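Local atomic coordinates of pantothenate synthetase (Francisella tularensis subsp. tularensis, PDB entry 3N8H), a protein that probably catalyses the ATP-dependent condensation of pantoate with beta-alanine to pantothenate, by way of a pantoyl-adenylate intermediate. Residues I6-N9 with I10-H14; P74-L77 with Q78-Q82. All blocks are in the same frame, centred on the assembly; numbering follows the deposited sequence. Where two conformers were deposited one is given.

Contact 1: residues I6-N9 with I10-H14; sequences IADN and IKQFH
Gln-12 reaches back from the first turn of helix 10-18 and lays its amide along the backbone of Ile-6 to Asp-8. Its chain runs nearly straight beyond CG (chi2 -161°), which is the length needed to span the turn. There OE1 accepts from Asp-8 N at 3.1 Å, the donor standing well above the carbonyl plane, while NE2 gives a weak, bent bond to Ile-6 O at 2.8 Å. An amide suits this place because it offers an acceptor and a donor to a single piece of chain.

Asn-9 is the N-cap of the helix. A chi1 of 61° folds its side chain back over its own backbone, and OD1 turns over the helix start and takes the N-H of Gln-12 at 2.9 Å in a fairly straight bond of 164°. This short polar side chain thus supplies an acceptor that the first turn lacks. The backbone O of Asn-9 accepts from Phe-13 N, the i to i+4 bond of the turn.

Ala-7 belongs to strand 5-7, an outermost strand of the parallel sheet. Its small CB sits at the edge of the Phe-13 ring and 4.1 Å from Phe-13 CB, while the ring itself meets Phe-93 and touches Ile-141 of helix 127-142.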
loop_
_atom_site.group_PDB
_atom_site.type_symbol
_atom_site.label_atom_id
_atom_site.label_comp_id
_atom_site.label_asym_id
_atom_site.label_seq_id
_atom_site.Cartn_x
_atom_site.Cartn_y
_atom_site.Cartn_z
ATOM N N ILE A 6 3.107 -0.635 27.848
ATOM C CA ILE A 6 4.080 -0.997 26.826
ATOM C C ILE A 6 3.555 -2.202 26.062
ATOM O O ILE A 6 3.339 -3.271 26.636
ATOM C CB ILE A 6 5.449 -1.330 27.446
ATOM C CG1 ILE A 6 5.953 -0.148 28.282
ATOM C CG2 ILE A 6 6.436 -1.695 26.362
ATOM C CD1 ILE A 6 7.300 -0.382 28.982
ATOM N N ALA A 7 3.318 -2.017 24.770
ATOM C CA ALA A 7 2.779 -3.083 23.930
ATOM C C ALA A 7 3.849 -3.494 22.951
ATOM O O ALA A 7 4.145 -2.765 22.002
ATOM C CB ALA A 7 1.507 -2.626 23.193
ATOM N N ASP A 8 4.439 -4.659 23.192
ATOM C CA ASP A 8 5.557 -5.133 22.385
ATOM C C ASP A 8 5.111 -6.086 21.284
ATOM O O ASP A 8 5.935 -6.774 20.690
ATOM C CB ASP A 8 6.629 -5.784 23.264
ATOM C CG ASP A 8 6.059 -6.824 24.211
ATOM O OD1 ASP A 8 5.445 -7.803 23.736
ATOM O OD2 ASP A 8 6.231 -6.662 25.436
ATOM N N ASN A 9 3.807 -6.118 21.022
ATOM C CA ASN A 9 3.248 -6.896 19.911
ATOM C C ASN A 9 1.825 -6.482 19.516
ATOM O O ASN A 9 1.161 -5.728 20.235
ATOM C CB ASN A 9 3.344 -8.411 20.165
ATOM C CG ASN A 9 2.563 -8.867 21.402
ATOM O OD1 ASN A 9 1.332 -8.796 21.445
ATOM N ND2 ASN A 9 3.283 -9.366 22.400
ATOM N N ILE A 10 1.378 -6.965 18.357
ATOM C CA ILE A 10 0.090 -6.586 17.783
ATOM C C ILE A 10 -1.105 -6.945 18.669
ATOM O O ILE A 10 -1.939 -6.083 18.985
ATOM C CB ILE A 10 -0.112 -7.229 16.382
ATOM C CG1 ILE A 10 1.076 -6.918 15.475
ATOM C CG2 ILE A 10 -1.394 -6.727 15.734
ATOM C CD1 ILE A 10 1.229 -5.454 15.181
ATOM N N LYS A 11 -1.184 -8.218 19.055
ATOM C CA LYS A 11 -2.253 -8.696 19.927
ATOM C C LYS A 11 -2.368 -7.755 21.104
ATOM O O LYS A 11 -3.433 -7.210 21.389
ATOM C CB LYS A 11 -1.956 -10.119 20.421
ATOM C CG LYS A 11 -2.526 -11.234 19.546
ATOM C CD LYS A 11 -2.225 -11.003 18.065
ATOM C CE LYS A 11 -3.510 -10.920 17.238
ATOM N NZ LYS A 11 -3.266 -10.494 15.829
ATOM N N GLN A 12 -1.245 -7.550 21.779
ATOM C CA GLN A 12 -1.208 -6.675 22.931
ATOM C C GLN A 12 -1.649 -5.251 22.595
ATOM O O GLN A 12 -2.297 -4.577 23.411
ATOM C CB GLN A 12 0.203 -6.647 23.488
ATOM C CG GLN A 12 0.258 -6.696 24.981
ATOM C CD GLN A 12 1.587 -6.219 25.484
ATOM O OE1 GLN A 12 2.631 -6.511 24.887
ATOM N NE2 GLN A 12 1.568 -5.463 26.581
ATOM N N PHE A 13 -1.282 -4.784 21.400
ATOM C CA PHE A 13 -1.678 -3.452 20.994
ATOM C C PHE A 13 -3.155 -3.356 20.590
ATOM O O PHE A 13 -3.830 -2.370 20.912
ATOM C CB PHE A 13 -0.816 -2.894 19.870
ATOM C CG PHE A 13 -1.205 -1.503 19.503
ATOM C CD1 PHE A 13 -0.835 -0.442 20.314
ATOM C CD2 PHE A 13 -2.018 -1.258 18.409
ATOM C CE1 PHE A 13 -1.228 0.847 20.008
ATOM C CE2 PHE A 13 -2.425 0.023 18.109
ATOM C CZ PHE A 13 -2.027 1.082 18.912
ATOM N N HIS A 14 -3.655 -4.360 19.878
ATOM C CA HIS A 14 -5.074 -4.376 19.526
ATOM C C HIS A 14 -5.918 -4.307 20.776
ATOM O O HIS A 14 -6.915 -3.588 20.821
ATOM C CB HIS A 14 -5.436 -5.614 18.727
ATOM C CG HIS A 14 -4.958 -5.574 17.312
ATOM N ND1 HIS A 14 -5.044 -4.440 16.532
ATOM C CD2 HIS A 14 -4.404 -6.528 16.530
ATOM C CE1 HIS A 14 -4.552 -4.695 15.332
ATOM N NE2 HIS A 14 -4.157 -5.956 15.304
#

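Contact 2: residues P74-L77 with Q78-Q82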
loop_
_atom_site.group_PDB
_atom_site.type_symbol
_atom_site.label_atom_id
_atom_site.label_comp_id
_atom_site.label_asym_id
_atom_site.label_seq_id
_atom_site.Cartn_x
_atom_site.Cartn_y
_atom_site.Cartn_z
ATOM N N PRO A 74 21.362 3.999 16.415
ATOM C CA PRO A 74 21.411 3.989 17.891
ATOM C C PRO A 74 20.280 3.208 18.545
ATOM O O PRO A 74 19.107 3.259 18.125
ATOM C CB PRO A 74 21.336 5.478 18.259
ATOM C CG PRO A 74 21.941 6.175 17.078
ATOM C CD PRO A 74 21.533 5.352 15.858
ATOM N N ASN A 75 20.633 2.496 19.607
ATOM C CA ASN A 75 19.689 1.655 20.317
ATOM C C ASN A 75 19.802 1.917 21.822
ATOM O O ASN A 75 20.891 1.805 22.378
ATOM C CB ASN A 75 19.976 0.186 19.999
ATOM C CG ASN A 75 19.126 -0.751 20.802
ATOM O OD1 ASN A 75 18.090 -1.229 20.331
ATOM N ND2 ASN A 75 19.543 -1.011 22.039
ATOM N N GLN A 76 18.686 2.281 22.464
ATOM C CA GLN A 76 18.652 2.603 23.904
ATOM C C GLN A 76 17.222 2.538 24.469
ATOM O O GLN A 76 16.664 3.542 24.937
ATOM C CB GLN A 76 19.247 3.996 24.139
ATOM C CG GLN A 76 18.712 5.033 23.170
ATOM C CD GLN A 76 19.085 6.451 23.537
ATOM O OE1 GLN A 76 18.229 7.251 23.921
ATOM N NE2 GLN A 76 20.358 6.781 23.401
ATOM N N LEU A 77 16.632 1.351 24.417
ATOM C CA LEU A 77 15.218 1.175 24.746
ATOM C C LEU A 77 14.903 1.576 26.197
ATOM O O LEU A 77 13.883 2.228 26.468
ATOM C CB LEU A 77 14.783 -0.273 24.463
ATOM C CG LEU A 77 13.347 -0.705 24.774
ATOM C CD1 LEU A 77 12.286 0.185 24.089
ATOM C CD2 LEU A 77 13.144 -2.189 24.416
ATOM N N GLN A 78 15.781 1.227 27.128
ATOM C CA GLN A 78 15.492 1.564 28.529
ATOM C C GLN A 78 15.463 3.081 28.745
ATOM O O GLN A 78 14.591 3.602 29.441
ATOM C CB GLN A 78 16.459 0.881 29.501
ATOM C CG GLN A 78 16.302 -0.645 29.557
ATOM C CD GLN A 78 14.841 -1.106 29.567
ATOM O OE1 GLN A 78 14.103 -0.849 30.521
ATOM N NE2 GLN A 78 14.427 -1.808 28.506
ATOM N N GLN A 79 16.400 3.793 28.126
ATOM C CA GLN A 79 16.416 5.245 28.235
ATOM C C GLN A 79 15.164 5.844 27.572
ATOM O O GLN A 79 14.538 6.771 28.111
ATOM C CB GLN A 79 17.708 5.796 27.640
ATOM C CG GLN A 79 17.582 7.174 27.020
ATOM C CD GLN A 79 17.935 8.298 27.980
ATOM O OE1 GLN A 79 18.734 9.182 27.650
ATOM N NE2 GLN A 79 17.336 8.276 29.168
ATOM N N ASP A 80 14.795 5.294 26.414
ATOM C CA ASP A 80 13.606 5.739 25.688
ATOM C C ASP A 80 12.338 5.556 26.537
ATOM O O ASP A 80 11.467 6.446 26.622
ATOM C CB ASP A 80 13.463 4.958 24.374
ATOM C CG ASP A 80 14.553 5.295 23.344
ATOM O OD1 ASP A 80 15.295 6.307 23.512
ATOM O OD2 ASP A 80 14.649 4.530 22.349
ATOM N N ILE A 81 12.232 4.392 27.158
ATOM C CA ILE A 81 11.102 4.105 28.034
ATOM C C ILE A 81 11.021 5.114 29.177
ATOM O O ILE A 81 9.949 5.666 29.441
ATOM C CB ILE A 81 11.143 2.662 28.570
ATOM C CG1 ILE A 81 10.782 1.683 27.453
ATOM C CG2 ILE A 81 10.184 2.493 29.759
ATOM C CD1 ILE A 81 11.038 0.234 27.794
ATOM N N GLN A 82 12.149 5.380 29.835
ATOM C CA GLN A 82 12.183 6.398 30.900
ATOM C C GLN A 82 11.713 7.788 30.429
ATOM O O GLN A 82 10.965 8.482 31.142
ATOM C CB GLN A 82 13.577 6.511 31.522
ATOM C CG GLN A 82 13.919 5.426 32.525
ATOM C CD GLN A 82 15.285 5.670 33.141
ATOM O OE1 GLN A 82 16.209 6.103 32.452
ATOM N NE2 GLN A 82 15.415 5.411 34.451
HETATM O O HOH W 1 16.188 2.630 21.131
#
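Gln-76 O and Leu-77 O accept the N-H groups of Asp-80 (3.0 Å) and Ile-81 (2.8 Å) in nearly straight i to i+4 bonds, the opening turn of helix 77-86. Asp-80 then folds back toward the start of its own helix. A chi1 of -69° swings its carboxylate to the side of its own backbone N, near the Gln-76 peptide. A water bridges the two residues, accepting from Gln-76 N and donating to Asp-80 OD2 at 2.7 Å.

Gln-76 occupies the N-cap, and Asp-80 comes four residues later. The carboxylate serves more than the helix start, since OD2 also accepts from Ala-34 N and OD1 from Leu-35 N. Both belong to the loop predicted to bind ATP, which follows strand 26-31 of the Rossmann-like parallel sheet. Aspartate suits the place because its two oxygens can take several N-H and O-H donors at once. Asp-80 is thus a second-shell residue, its side chain about 9 Å from the bound AMP, that probably helps to shape the loop.

The Gln-76 side chain lies alongside that of Gln-79 and runs roughly perpendicular to that of Asp-80. On another side of the turn the packing is apolar. Leu-77 turns its branch away from its own N-H (chi1 178°), and its CD1 meets Ile-81 CD1 at 3.9 Å; the two aliphatic side chains, four residues apart, come together on one side of the helix. Ile-81 CG1 also passes 3.3 Å from Leu-77 O. Gln-78 is exposed, as suits a polar chain, and curls its amide back until NE2 lies 4.0 Å from Leu-77 CG.

Both contacts are helix starts with an N-cap residue and come in series along the chain, their centres about 18 Å apart. Contact 1 joins an outermost strand of the parallel sheet to the helix after it and is partly buried, with aromatic and aliphatic groups on its inner side. Contact 2 joins a loop to its helix and lies mostly at the surface, yet its one buried residue, Asp-80, bonds to the loop predicted to bind ATP. Amides do the polar work in contact 1, gripping the protein's own backbone, whereas in contact 2 a carboxylate and a water do it. They meet where Ile-6 CD1 packs against Ile-81 CD1 at 4.0 Å.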